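Local atomic coordinates of putative ring-cleaving dioxygenase mhqO (Bacillus subtilis subsp. subtilis, PDB entry 3OAJ), a protein that is a putative iron-dependent extradiol dioxygenase that may cleave the rings of aromatic compounds and so help to degrade and detoxify them. Residues 13-18 with 63-68; 45-50 with 305-310; 24-29 with 119-124. One frame throughout, in Å; residues are numbered along the deposited sequence.

Contact 1 of 3, residues 13-18 with 63-68. With SO4 (sulfate ion), chain D.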
ATOM      1  N   THR A  13       4.092  -0.535   0.443  1.00  9.58           N
ATOM      2  CA  THR A  13       5.177   0.382   0.739  1.00 10.21           C
ATOM      3  C   THR A  13       5.978   0.666  -0.522  1.00 10.74           C
ATOM      4  O   THR A  13       6.364  -0.249  -1.256  1.00 11.54           O
ATOM      5  CB  THR A  13       6.075  -0.176   1.856  1.00  9.99           C
ATOM      6  OG1 THR A  13       5.293  -0.256   3.044  1.00 11.64           O
ATOM      7  CG2 THR A  13       7.352   0.688   2.081  1.00 12.07           C
ATOM      8  N   ALA A  14       6.194   1.957  -0.757  1.00 11.97           N
ATOM      9  CA  ALA A  14       6.886   2.418  -1.953  1.00 12.87           C
ATOM     10  C   ALA A  14       7.985   3.426  -1.653  1.00 13.42           C
ATOM     11  O   ALA A  14       7.909   4.172  -0.686  1.00 12.58           O
ATOM     12  CB  ALA A  14       5.887   3.037  -2.917  1.00 13.59           C
ATOM     13  N   ILE A  15       9.006   3.433  -2.506  1.00 15.00           N
ATOM     14  CA  ILE A  15      10.043   4.454  -2.450  1.00 15.66           C
ATOM     15  C   ILE A  15       9.629   5.539  -3.435  1.00 15.00           C
ATOM     16  O   ILE A  15       9.271   5.243  -4.577  1.00 15.27           O
ATOM     17  CB  ILE A  15      11.443   3.887  -2.799  1.00 17.86           C
ATOM     18  CG1 ILE A  15      11.847   2.825  -1.767  1.00 21.66           C
ATOM     19  CG2 ILE A  15      12.455   5.009  -2.828  1.00 21.00           C
ATOM     20  CD1 ILE A  15      13.204   2.149  -2.026  1.00 19.93           C
ATOM     21  N   VAL A  16       9.629   6.789  -2.971  1.00 14.48           N
ATOM     22  CA  VAL A  16       9.223   7.932  -3.807  1.00 14.38           C
ATOM     23  C   VAL A  16      10.186   9.109  -3.642  1.00 14.49           C
ATOM     24  O   VAL A  16      11.257   8.956  -3.068  1.00 13.96           O
ATOM     25  CB  VAL A  16       7.755   8.360  -3.516  1.00 14.05           C
ATOM     26  CG1 VAL A  16       6.768   7.251  -3.929  1.00 15.61           C
ATOM     27  CG2 VAL A  16       7.580   8.776  -2.047  1.00 15.82           C
ATOM     28  N   GLY A  17       9.787  10.276  -4.150  1.00 14.68           N
ATOM     29  CA  GLY A  17      10.603  11.495  -4.129  1.00 14.88           C
ATOM     30  C   GLY A  17      10.304  12.398  -2.946  1.00 15.03           C
ATOM     31  O   GLY A  17       9.968  11.925  -1.866  1.00 15.24           O
ATOM     32  N   HIS A  18      10.432  13.705  -3.155  1.00 14.54           N
ATOM     33  CA  HIS A  18      10.279  14.696  -2.090  1.00 14.32           C
ATOM     34  C   HIS A  18       9.019  14.486  -1.239  1.00 12.23           C
ATOM     35  O   HIS A  18       7.926  14.348  -1.799  1.00 11.98           O
ATOM     36  CB  HIS A  18      10.221  16.092  -2.723  1.00 15.54           C
ATOM     37  CG  HIS A  18      10.492  17.214  -1.768  1.00 17.33           C
ATOM     38  ND1 HIS A  18       9.642  17.538  -0.730  1.00 16.59           N
ATOM     39  CD2 HIS A  18      11.503  18.114  -1.720  1.00 16.99           C
ATOM     40  CE1 HIS A  18      10.129  18.574  -0.070  1.00 17.25           C
ATOM     41  NE2 HIS A  18      11.254  18.947  -0.655  1.00 17.61           N
ATOM     42  N   THR A  63       2.220   3.459   2.271  1.00 10.17           N
ATOM     43  CA  THR A  63       3.367   3.955   3.021  1.00 10.24           C
ATOM     44  C   THR A  63       4.531   4.282   2.097  1.00 10.38           C
ATOM     45  O   THR A  63       4.694   3.663   1.042  1.00 11.24           O
ATOM     46  CB  THR A  63       3.831   2.970   4.153  1.00 10.51           C
ATOM     47  OG1 THR A  63       5.065   2.344   3.790  1.00 12.10           O
ATOM     48  CG2 THR A  63       2.802   1.909   4.468  1.00 12.39           C
ATOM     49  N   PHE A  64       5.338   5.262   2.513  1.00 10.01           N
ATOM     50  CA  PHE A  64       6.371   5.810   1.628  1.00 10.25           C
ATOM     51  C   PHE A  64       7.677   6.068   2.336  1.00 10.93           C
ATOM     52  O   PHE A  64       7.697   6.542   3.478  1.00 11.07           O
ATOM     53  CB  PHE A  64       5.888   7.146   1.049  1.00 10.36           C
ATOM     54  CG  PHE A  64       4.655   7.028   0.231  1.00 10.64           C
ATOM     55  CD1 PHE A  64       4.700   6.484  -1.060  1.00 10.14           C
ATOM     56  CD2 PHE A  64       3.418   7.413   0.777  1.00 10.90           C
ATOM     57  CE1 PHE A  64       3.528   6.359  -1.811  1.00 11.38           C
ATOM     58  CE2 PHE A  64       2.249   7.303   0.041  1.00 12.16           C
ATOM     59  CZ  PHE A  64       2.307   6.767  -1.261  1.00 10.64           C
ATOM     60  N   PHE A  65       8.762   5.758   1.635  1.00 11.99           N
ATOM     61  CA  PHE A  65      10.087   6.269   1.974  1.00 13.76           C
ATOM     62  C   PHE A  65      10.403   7.402   0.982  1.00 14.77           C
ATOM     63  O   PHE A  65      10.832   7.130  -0.144  1.00 14.83           O
ATOM     64  CB  PHE A  65      11.127   5.148   1.892  1.00 14.66           C
ATOM     65  CG  PHE A  65      10.862   4.003   2.828  1.00 14.53           C
ATOM     66  CD1 PHE A  65      10.765   4.205   4.203  1.00 15.40           C
ATOM     67  CD2 PHE A  65      10.735   2.707   2.333  1.00 14.84           C
ATOM     68  CE1 PHE A  65      10.511   3.122   5.072  1.00 14.62           C
ATOM     69  CE2 PHE A  65      10.504   1.635   3.184  1.00 14.90           C
ATOM     70  CZ  PHE A  65      10.390   1.837   4.545  1.00 15.06           C
ATOM     71  N   PRO A  66      10.140   8.662   1.374  1.00 16.60           N
ATOM     72  CA  PRO A  66      10.385   9.753   0.441  1.00 19.24           C
ATOM     73  C   PRO A  66      11.837  10.216   0.498  1.00 23.69           C
ATOM     74  O   PRO A  66      12.271  10.815   1.490  1.00 24.36           O
ATOM     75  CB  PRO A  66       9.424  10.859   0.915  1.00 18.47           C
ATOM     76  CG  PRO A  66       9.022  10.503   2.300  1.00 17.10           C
ATOM     77  CD  PRO A  66       9.452   9.109   2.601  1.00 16.95           C
ATOM     78  N   TRP A  67      12.600   9.932  -0.547  1.00 27.59           N
ATOM     79  CA  TRP A  67      13.913  10.561  -0.639  1.00 31.69           C
ATOM     80  C   TRP A  67      14.125  11.373  -1.919  1.00 33.13           C
ATOM     81  O   TRP A  67      14.259  10.824  -3.015  1.00 33.08           O
ATOM     82  CB  TRP A  67      15.070   9.609  -0.302  1.00 34.50           C
ATOM     83  CG  TRP A  67      15.095   8.253  -0.964  1.00 37.32           C
ATOM     84  CD1 TRP A  67      15.127   7.985  -2.307  1.00 36.69           C
ATOM     85  CD2 TRP A  67      15.179   6.981  -0.302  1.00 36.96           C
ATOM     86  NE1 TRP A  67      15.196   6.626  -2.519  1.00 37.45           N
ATOM     87  CE2 TRP A  67      15.231   5.987  -1.306  1.00 37.59           C
ATOM     88  CE3 TRP A  67      15.202   6.584   1.043  1.00 37.80           C
ATOM     89  CZ2 TRP A  67      15.302   4.617  -1.006  1.00 37.52           C
ATOM     90  CZ3 TRP A  67      15.269   5.217   1.342  1.00 37.53           C
ATOM     91  CH2 TRP A  67      15.317   4.254   0.317  1.00 37.93           C
ATOM     92  N   ALA A  68      14.128  12.693  -1.740  1.00 34.79           N
ATOM     93  CA  ALA A  68      14.224  13.657  -2.832  1.00 36.30           C
ATOM     94  C   ALA A  68      15.512  13.475  -3.623  1.00 37.98           C
ATOM     95  O   ALA A  68      16.569  13.188  -3.051  1.00 38.28           O
ATOM     96  CB  ALA A  68      14.122  15.083  -2.288  1.00 36.25           C
TER
HETATM   97  S   SO4 D 501       7.202  -1.784   6.411  1.00 19.95           S
HETATM   98  O1  SO4 D 501       8.410  -2.482   5.977  1.00 22.00           O
HETATM   99  O2  SO4 D 501       7.480  -0.682   7.311  1.00 21.99           O
HETATM  100  O3  SO4 D 501       6.422  -1.296   5.272  1.00 21.07           O
HETATM  101  O4  SO4 D 501       6.410  -2.747   7.182  1.00 20.83           O
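Thr-13 and Thr-63 meet hydroxyl to hydroxyl, with OG1 of Thr-13 2.7 Å from OG1 of Thr-63, which is hydrogen-bonded to His-48 NE2 as well. Thr-13 OG1 donates to O3 of a sulfate ion, again at 2.7 Å; the sulfate, probably a guest from the crystallisation liquor, has a second hydrogen bond with Tyr-256. With its CG2 anti to the backbone N (chi1 -64° for OG1), Thr-13 turns that methyl to the ring of Phe-65, where it lies 3.5 Å from CE2. Further along the same face, Ile-15 meets the indole of Trp-67 obliquely: CG2 lies 3.2 Å from NE1, and CD1 lies against CZ2. On the other face, Val-16 sets CG1 3.6 Å from CD1 of Phe-64, while Ala-14 adds its CB near the same ring atom.

Behind these side chains stands the parallel pairing of 13-16 with 63-66, whose axes approach to 4.7 Å. Four backbone hydrogen bonds alternate between the strands, among them Phe-65 N to Ala-14 O at 2.9 Å. Strands 9-16 and 61-66 are the first and last of a four-strand unit ordered 2-3-4-1, the mark of the vicinal oxygen chelate fold.

Across the sheet, 9-16 has 215-223 as its antiparallel neighbour. Thr-13 packs on His-218 there, a zinc ligand, and its side chain is about 4 Å from the metal at the nearest atoms. Val-16 and Phe-64 face helix 19-29 through Asn-22, and His-18 caps the start of that helix, its ND1 bonded to the backbone N of Gln-20.

Contact 2 of 3, residues 45-50 with 305-310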
ATOM      1  N   GLY A  45      17.526   8.743   9.099  1.00 29.73           N
ATOM      2  CA  GLY A  45      17.558  10.047   8.430  1.00 27.93           C
ATOM      3  C   GLY A  45      16.596  10.159   7.261  1.00 25.83           C
ATOM      4  O   GLY A  45      16.668  11.103   6.471  1.00 26.30           O
ATOM      5  N   THR A  46      15.691   9.193   7.147  1.00 23.25           N
ATOM      6  CA  THR A  46      14.722   9.169   6.066  1.00 20.92           C
ATOM      7  C   THR A  46      13.346   8.991   6.680  1.00 17.86           C
ATOM      8  O   THR A  46      13.168   8.148   7.559  1.00 17.60           O
ATOM      9  CB  THR A  46      14.996   8.000   5.086  1.00 21.96           C
ATOM     10  OG1 THR A  46      16.282   8.176   4.478  1.00 26.51           O
ATOM     11  CG2 THR A  46      13.924   7.932   3.984  1.00 26.33           C
ATOM     12  N   TYR A  47      12.384   9.778   6.208  1.00 15.41           N
ATOM     13  CA  TYR A  47      10.996   9.652   6.635  1.00 13.59           C
ATOM     14  C   TYR A  47      10.426   8.293   6.276  1.00 12.79           C
ATOM     15  O   TYR A  47      10.789   7.691   5.272  1.00 12.44           O
ATOM     16  CB  TYR A  47      10.113  10.664   5.915  1.00 13.64           C
ATOM     17  CG  TYR A  47      10.104  12.071   6.461  1.00 14.55           C
ATOM     18  CD1 TYR A  47       9.590  12.353   7.729  1.00 13.96           C
ATOM     19  CD2 TYR A  47      10.546  13.136   5.673  1.00 13.90           C
ATOM     20  CE1 TYR A  47       9.549  13.666   8.211  1.00 14.82           C
ATOM     21  CE2 TYR A  47      10.516  14.444   6.141  1.00 14.75           C
ATOM     22  CZ  TYR A  47      10.005  14.704   7.403  1.00 13.92           C
ATOM     23  OH  TYR A  47       9.972  15.994   7.882  1.00 15.39           O
ATOM     24  N   HIS A  48       9.476   7.863   7.089  1.00 11.40           N
ATOM     25  CA  HIS A  48       8.540   6.844   6.691  1.00 10.97           C
ATOM     26  C   HIS A  48       7.174   7.434   6.972  1.00 10.56           C
ATOM     27  O   HIS A  48       6.845   7.677   8.130  1.00 11.35           O
ATOM     28  CB  HIS A  48       8.742   5.559   7.502  1.00 11.63           C
ATOM     29  CG  HIS A  48       8.005   4.375   6.951  1.00 10.28           C
ATOM     30  ND1 HIS A  48       7.942   3.163   7.607  1.00 12.22           N
ATOM     31  CD2 HIS A  48       7.268   4.228   5.821  1.00 11.49           C
ATOM     32  CE1 HIS A  48       7.229   2.312   6.885  1.00 11.39           C
ATOM     33  NE2 HIS A  48       6.813   2.932   5.797  1.00 11.45           N
ATOM     34  N   LEU A  49       6.399   7.666   5.907  1.00  9.97           N
ATOM     35  CA  LEU A  49       5.075   8.285   6.014  1.00 10.24           C
ATOM     36  C   LEU A  49       4.005   7.240   5.738  1.00 10.15           C
ATOM     37  O   LEU A  49       4.114   6.456   4.794  1.00 10.74           O
ATOM     38  CB  LEU A  49       4.922   9.440   5.014  1.00 11.13           C
ATOM     39  CG  LEU A  49       5.995  10.533   5.049  1.00 11.98           C
ATOM     40  CD1 LEU A  49       5.618  11.602   4.021  1.00 11.41           C
ATOM     41  CD2 LEU A  49       6.138  11.133   6.450  1.00 11.57           C
ATOM     42  N   TYR A  50       2.956   7.253   6.555  1.00 10.10           N
ATOM     43  CA  TYR A  50       1.820   6.344   6.386  1.00 10.64           C
ATOM     44  C   TYR A  50       0.557   7.163   6.151  1.00 10.62           C
ATOM     45  O   TYR A  50       0.210   8.052   6.949  1.00 11.27           O
ATOM     46  CB  TYR A  50       1.612   5.505   7.643  1.00 11.26           C
ATOM     47  CG  TYR A  50       2.690   4.513   8.022  1.00 11.74           C
ATOM     48  CD1 TYR A  50       3.786   4.895   8.796  1.00 11.51           C
ATOM     49  CD2 TYR A  50       2.551   3.165   7.707  1.00 11.72           C
ATOM     50  CE1 TYR A  50       4.744   3.964   9.214  1.00 12.46           C
ATOM     51  CE2 TYR A  50       3.499   2.224   8.107  1.00 12.22           C
ATOM     52  CZ  TYR A  50       4.599   2.633   8.851  1.00 12.27           C
ATOM     53  OH  TYR A  50       5.519   1.698   9.268  1.00 13.37           O
ATOM     54  N   LEU A 305      13.580  16.975   5.904  1.00 16.75           N
ATOM     55  CA  LEU A 305      13.024  18.110   5.162  1.00 16.27           C
ATOM     56  C   LEU A 305      11.672  18.499   5.742  1.00 15.77           C
ATOM     57  O   LEU A 305      10.842  17.639   5.977  1.00 15.83           O
ATOM     58  CB  LEU A 305      12.860  17.758   3.673  1.00 16.87           C
ATOM     59  CG  LEU A 305      14.135  17.658   2.830  1.00 17.56           C
ATOM     60  CD1 LEU A 305      13.847  17.022   1.478  1.00 17.66           C
ATOM     61  CD2 LEU A 305      14.800  19.033   2.646  1.00 17.39           C
ATOM     62  N   PRO A 306      11.435  19.803   5.965  1.00 15.50           N
ATOM     63  CA  PRO A 306      10.120  20.172   6.452  1.00 15.02           C
ATOM     64  C   PRO A 306       9.065  20.001   5.363  1.00 14.62           C
ATOM     65  O   PRO A 306       9.354  20.141   4.161  1.00 14.96           O
ATOM     66  CB  PRO A 306      10.287  21.650   6.829  1.00 15.54           C
ATOM     67  CG  PRO A 306      11.371  22.133   5.939  1.00 24.25           C
ATOM     68  CD  PRO A 306      12.318  20.976   5.819  1.00 15.83           C
ATOM     69  N   PHE A 307       7.847  19.698   5.784  1.00 14.29           N
ATOM     70  CA  PHE A 307       6.724  19.611   4.871  1.00 14.76           C
ATOM     71  C   PHE A 307       5.438  19.781   5.659  1.00 15.68           C
ATOM     72  O   PHE A 307       5.419  19.582   6.873  1.00 16.59           O
ATOM     73  CB  PHE A 307       6.740  18.284   4.066  1.00 15.34           C
ATOM     74  CG  PHE A 307       6.321  17.074   4.860  1.00 17.52           C
ATOM     75  CD1 PHE A 307       5.004  16.637   4.834  1.00 16.24           C
ATOM     76  CD2 PHE A 307       7.248  16.360   5.612  1.00 16.39           C
ATOM     77  CE1 PHE A 307       4.605  15.515   5.563  1.00 17.90           C
ATOM     78  CE2 PHE A 307       6.858  15.240   6.344  1.00 17.76           C
ATOM     79  CZ  PHE A 307       5.538  14.829   6.331  1.00 16.63           C
ATOM     80  N   GLU A 308       4.369  20.169   4.975  1.00 16.64           N
ATOM     81  CA  GLU A 308       3.080  20.282   5.636  1.00 18.66           C
ATOM     82  C   GLU A 308       1.966  19.609   4.853  1.00 17.75           C
ATOM     83  O   GLU A 308       1.983  19.573   3.617  1.00 17.45           O
ATOM     84  CB  GLU A 308       2.746  21.741   5.991  1.00 21.29           C
ATOM     85  CG  GLU A 308       2.231  22.611   4.850  1.00 29.50           C
ATOM     86  CD  GLU A 308       1.620  23.933   5.329  1.00 24.99           C
ATOM     87  OE1 GLU A 308       1.056  24.667   4.489  1.00 30.59           O
ATOM     88  OE2 GLU A 308       1.691  24.235   6.542  1.00 30.29           O
ATOM     89  N   VAL A 309       1.012  19.052   5.587  1.00 17.54           N
ATOM     90  CA  VAL A 309      -0.194  18.524   4.984  1.00 17.48           C
ATOM     91  C   VAL A 309      -1.053  19.743   4.712  1.00 17.67           C
ATOM     92  O   VAL A 309      -1.408  20.476   5.639  1.00 18.89           O
ATOM     93  CB  VAL A 309      -0.905  17.554   5.944  1.00 18.16           C
ATOM     94  CG1 VAL A 309      -2.274  17.130   5.402  1.00 20.35           C
ATOM     95  CG2 VAL A 309      -0.021  16.330   6.209  1.00 20.07           C
ATOM     96  N   ARG A 310      -1.361  19.980   3.439  1.00 16.79           N
ATOM     97  CA  ARG A 310      -2.097  21.188   3.059  1.00 16.88           C
ATOM     98  C   ARG A 310      -3.158  20.918   2.008  1.00 17.99           C
ATOM     99  O   ARG A 310      -2.989  20.071   1.128  1.00 17.09           O
ATOM    100  CB  ARG A 310      -1.135  22.285   2.580  1.00 16.30           C
ATOM    101  CG  ARG A 310      -0.182  21.850   1.474  1.00 15.26           C
ATOM    102  CD  ARG A 310       0.883  22.876   1.193  1.00 15.62           C
ATOM    103  NE  ARG A 310       1.749  22.409   0.114  1.00 14.70           N
ATOM    104  CZ  ARG A 310       2.814  23.052  -0.353  1.00 14.32           C
ATOM    105  NH1 ARG A 310       3.183  24.225   0.156  1.00 14.86           N
ATOM    106  NH2 ARG A 310       3.517  22.521  -1.339  1.00 14.48           N
TER
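The Tyr-47 ring receives the edge of Phe-307 on one face and the carbonyl oxygen of Leu-305 at its rim. This is a T-shaped pair: the planes stand at 87° and the centroids are 5.0 Å apart. Phe-307 CE2 is the atom that points in, 3.4 Å from Tyr-47 CZ, and it lies off the ring centre, near the phenol end. The phenylalanine ring is itself met at the edge by Tyr-47 CE1 and by Leu-305 O, both near its plane. From the opposite direction Leu-49 brings its two methyls to Phe-307 CZ, the ring atom next to CE2, with CD2 3.7 Å away.

One hydrogen bond ties the pair to the backbone. Tyr-47 OH donates to Leu-305 O at 2.7 Å, approaching from above the carbonyl plane, 37° out of it. This bond and Phe-307 on one face probably fix how the phenol is turned. Phe-307 reaches it because CG sits between the backbone N and the carbonyl carbon (chi1 75°), turning the ring in from an extended backbone toward Tyr-47 and Leu-49.

In this way the C-terminal tail after helix 297-303 is fastened to a sheet of the vicinal oxygen chelate fold, well away from the metal. Tyr-47 and Leu-49 belong to strand 47-52, one in from the outer strand 33-39. Phe-307 also packs on Gln-20 and Thr-23 of helix 19-29, so it fills the angle between helix and sheet. Alongside, Tyr-47 and Leu-49 both touch Pro-66 of strand 61-66, the next strand toward the middle of the sheet.

Contact 3 of 3, residues 24-29 with 119-124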
ATOM      1  N   ASP A  24       1.438  16.310  -1.048  1.00 11.13           N
ATOM      2  CA  ASP A  24       0.497  17.085  -1.859  1.00 11.42           C
ATOM      3  C   ASP A  24      -0.333  16.161  -2.743  1.00 11.36           C
ATOM      4  O   ASP A  24      -1.503  16.449  -2.991  1.00 12.28           O
ATOM      5  CB  ASP A  24       1.224  18.124  -2.716  1.00 11.90           C
ATOM      6  CG  ASP A  24       1.715  19.323  -1.919  1.00 14.54           C
ATOM      7  OD1 ASP A  24       1.276  19.527  -0.763  1.00 13.06           O
ATOM      8  OD2 ASP A  24       2.544  20.061  -2.481  1.00 14.03           O
ATOM      9  N   PHE A  25       0.236  15.042  -3.191  1.00 10.85           N
ATOM     10  CA  PHE A  25      -0.561  14.128  -3.994  1.00 10.68           C
ATOM     11  C   PHE A  25      -1.512  13.271  -3.142  1.00 10.56           C
ATOM     12  O   PHE A  25      -2.738  13.280  -3.356  1.00 10.90           O
ATOM     13  CB  PHE A  25       0.305  13.240  -4.889  1.00 11.67           C
ATOM     14  CG  PHE A  25      -0.489  12.550  -5.969  1.00 12.33           C
ATOM     15  CD1 PHE A  25      -0.876  13.248  -7.109  1.00 12.61           C
ATOM     16  CD2 PHE A  25      -0.855  11.201  -5.846  1.00 12.46           C
ATOM     17  CE1 PHE A  25      -1.622  12.635  -8.090  1.00 13.24           C
ATOM     18  CE2 PHE A  25      -1.605  10.581  -6.844  1.00 12.82           C
ATOM     19  CZ  PHE A  25      -1.972  11.296  -7.965  1.00 12.91           C
ATOM     20  N   TYR A  26      -0.958  12.553  -2.162  1.00 11.49           N
ATOM     21  CA  TYR A  26      -1.746  11.580  -1.402  1.00 10.95           C
ATOM     22  C   TYR A  26      -2.755  12.211  -0.455  1.00 11.33           C
ATOM     23  O   TYR A  26      -3.882  11.723  -0.358  1.00 11.16           O
ATOM     24  CB  TYR A  26      -0.849  10.497  -0.759  1.00 10.85           C
ATOM     25  CG  TYR A  26      -0.329   9.582  -1.845  1.00 10.60           C
ATOM     26  CD1 TYR A  26      -1.038   8.434  -2.219  1.00 10.94           C
ATOM     27  CD2 TYR A  26       0.853   9.880  -2.535  1.00 10.42           C
ATOM     28  CE1 TYR A  26      -0.616   7.633  -3.237  1.00 10.95           C
ATOM     29  CE2 TYR A  26       1.291   9.072  -3.574  1.00 10.44           C
ATOM     30  CZ  TYR A  26       0.554   7.938  -3.909  1.00 10.53           C
ATOM     31  OH  TYR A  26       0.972   7.116  -4.913  1.00 11.57           O
ATOM     32  N   ALA A  27      -2.379  13.333   0.177  1.00 11.41           N
ATOM     33  CA  ALA A  27      -3.330  14.114   0.987  1.00 11.24           C
ATOM     34  C   ALA A  27      -4.070  15.150   0.145  1.00 11.56           C
ATOM     35  O   ALA A  27      -5.304  15.193   0.152  1.00 12.88           O
ATOM     36  CB  ALA A  27      -2.620  14.791   2.173  1.00 11.18           C
ATOM     37  N   GLY A  28      -3.328  15.980  -0.582  1.00 11.80           N
ATOM     38  CA  GLY A  28      -3.913  17.081  -1.354  1.00 11.98           C
ATOM     39  C   GLY A  28      -4.875  16.653  -2.452  1.00 12.30           C
ATOM     40  O   GLY A  28      -5.992  17.170  -2.559  1.00 13.53           O
ATOM     41  N   VAL A  29      -4.447  15.714  -3.286  1.00 11.62           N
ATOM     42  CA  VAL A  29      -5.285  15.273  -4.408  1.00 11.36           C
ATOM     43  C   VAL A  29      -6.198  14.105  -3.999  1.00 11.48           C
ATOM     44  O   VAL A  29      -7.420  14.171  -4.184  1.00 12.24           O
ATOM     45  CB  VAL A  29      -4.410  14.927  -5.642  1.00 11.56           C
ATOM     46  CG1 VAL A  29      -5.267  14.393  -6.789  1.00 12.57           C
ATOM     47  CG2 VAL A  29      -3.646  16.177  -6.098  1.00 12.09           C
ATOM     48  N   PHE A 119      -3.902   6.143 -13.677  1.00 11.02           N
ATOM     49  CA  PHE A 119      -3.079   7.349 -13.627  1.00 11.30           C
ATOM     50  C   PHE A 119      -1.812   7.080 -12.820  1.00 11.84           C
ATOM     51  O   PHE A 119      -1.750   6.108 -12.056  1.00 12.80           O
ATOM     52  CB  PHE A 119      -3.861   8.525 -13.026  1.00 11.91           C
ATOM     53  CG  PHE A 119      -4.412   8.252 -11.642  1.00 11.89           C
ATOM     54  CD1 PHE A 119      -5.535   7.444 -11.458  1.00 12.37           C
ATOM     55  CD2 PHE A 119      -3.806   8.820 -10.521  1.00 12.46           C
ATOM     56  CE1 PHE A 119      -6.067   7.199 -10.183  1.00 12.38           C
ATOM     57  CE2 PHE A 119      -4.320   8.587  -9.247  1.00 12.48           C
ATOM     58  CZ  PHE A 119      -5.460   7.776  -9.068  1.00 12.46           C
ATOM     59  N   ASP A 120      -0.814   7.943 -12.983  1.00 12.27           N
ATOM     60  CA  ASP A 120       0.402   7.843 -12.189  1.00 12.80           C
ATOM     61  C   ASP A 120       0.435   8.901 -11.100  1.00 12.76           C
ATOM     62  O   ASP A 120      -0.129   9.988 -11.255  1.00 14.14           O
ATOM     63  CB  ASP A 120       1.652   8.015 -13.072  1.00 13.88           C
ATOM     64  CG  ASP A 120       1.961   6.798 -13.935  1.00 14.42           C
ATOM     65  OD1 ASP A 120       1.278   5.753 -13.803  1.00 15.04           O
ATOM     66  OD2 ASP A 120       2.922   6.879 -14.740  1.00 16.06           O
ATOM     67  N   ASP A 121       1.129   8.595 -10.007  1.00 12.14           N
ATOM     68  CA  ASP A 121       1.436   9.620  -9.017  1.00 12.57           C
ATOM     69  C   ASP A 121       2.646  10.433  -9.517  1.00 12.92           C
ATOM     70  O   ASP A 121       3.184  10.126 -10.583  1.00 12.72           O
ATOM     71  CB  ASP A 121       1.577   9.009  -7.601  1.00 12.48           C
ATOM     72  CG  ASP A 121       2.979   8.483  -7.265  1.00 10.92           C
ATOM     73  OD1 ASP A 121       3.916   8.485  -8.098  1.00 13.25           O
ATOM     74  OD2 ASP A 121       3.139   8.065  -6.087  1.00 12.75           O
ATOM     75  N   PRO A 122       3.043  11.494  -8.782  1.00 13.11           N
ATOM     76  CA  PRO A 122       4.083  12.405  -9.281  1.00 13.35           C
ATOM     77  C   PRO A 122       5.450  11.765  -9.450  1.00 13.57           C
ATOM     78  O   PRO A 122       6.312  12.319 -10.145  1.00 14.74           O
ATOM     79  CB  PRO A 122       4.142  13.499  -8.211  1.00 13.26           C
ATOM     80  CG  PRO A 122       2.839  13.412  -7.505  1.00 16.82           C
ATOM     81  CD  PRO A 122       2.478  11.965  -7.511  1.00 13.40           C
ATOM     82  N   HIS A 123       5.656  10.616  -8.815  1.00 13.52           N
ATOM     83  CA  HIS A 123       6.959   9.970  -8.850  1.00 13.65           C
ATOM     84  C   HIS A 123       6.972   8.691  -9.693  1.00 14.05           C
ATOM     85  O   HIS A 123       7.953   7.961  -9.707  1.00 15.49           O
ATOM     86  CB  HIS A 123       7.457   9.774  -7.415  1.00 14.15           C
ATOM     87  CG  HIS A 123       7.512  11.058  -6.640  1.00 15.48           C
ATOM     88  ND1 HIS A 123       6.934  11.215  -5.399  1.00 15.17           N
ATOM     89  CD2 HIS A 123       8.044  12.262  -6.962  1.00 15.50           C
ATOM     90  CE1 HIS A 123       7.129  12.455  -4.980  1.00 15.55           C
ATOM     91  NE2 HIS A 123       7.809  13.107  -5.907  1.00 16.34           N
ATOM     92  N   GLY A 124       5.879   8.461 -10.425  1.00 13.69           N
ATOM     93  CA  GLY A 124       5.802   7.381 -11.397  1.00 13.23           C
ATOM     94  C   GLY A 124       5.089   6.111 -10.971  1.00 12.44           C
ATOM     95  O   GLY A 124       4.985   5.181 -11.769  1.00 13.18           O
TER
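Phe-25 lays one face of its ring against the turn that follows strand 114-120. Pro-122 CD sits over that face, 3.8 Å from the ring centroid, and Asp-121 CA lies over the same face at 4.1 Å from the centroid; both are CH-pi contacts. CG of Phe-25 is anti to the backbone N (chi1 -165°), which swings the ring out from the helix to this turn. At the ring's outer end, Phe-25 CZ meets Phe-119 CE2 edge to edge, 3.8 Å away.

Tyr-26, next along the helix, reaches the same turn with its hydroxyl. Tyr-26 OH donates to Asp-121 OD2 at 2.6 Å, on the anti side, 24° out of the carboxylate plane, with the phenol ring and carboxylate planes 81° apart. The other oxygen serves the turn itself: Asp-121 OD1 accepts from His-123 N at 2.8 Å, and also from the backbone N of Leu-125. The buried carboxylate is therefore gripped at both oxygens.

Asp-121 thus builds an Asx turn within a type I beta turn from Asp-121 to Gly-124, the hairpin connection between strands 114-120 and 126-131. The helix after strand 9-16 of one sheet packs on a hairpin of the other, as in vicinal oxygen chelate proteins.

Contacts 1 and 2 share one sheet: strands 61-66 and 47-52 are neighbours, and His-48 NE2 lies 2.7 Å from Thr-63 OG1, a probable hydrogen bond joining the two. Helix 19-29 brings in contact 3, where the Tyr-26 ring meets Phe-64 of contact 1, with Tyr-26 CZ 3.4 Å from Phe-64 CZ. Contacts 2 and 3 are joined by a salt bridge, Arg-310 NH2 to Asp-24 OD2 at 2.9 Å. Only contact 1 reaches the metal site of His-11, His-218 and Glu-266: nearest atoms put zinc about 4 Å from the Thr-13 side chain, against about 13 Å for Leu-49 in contact 2.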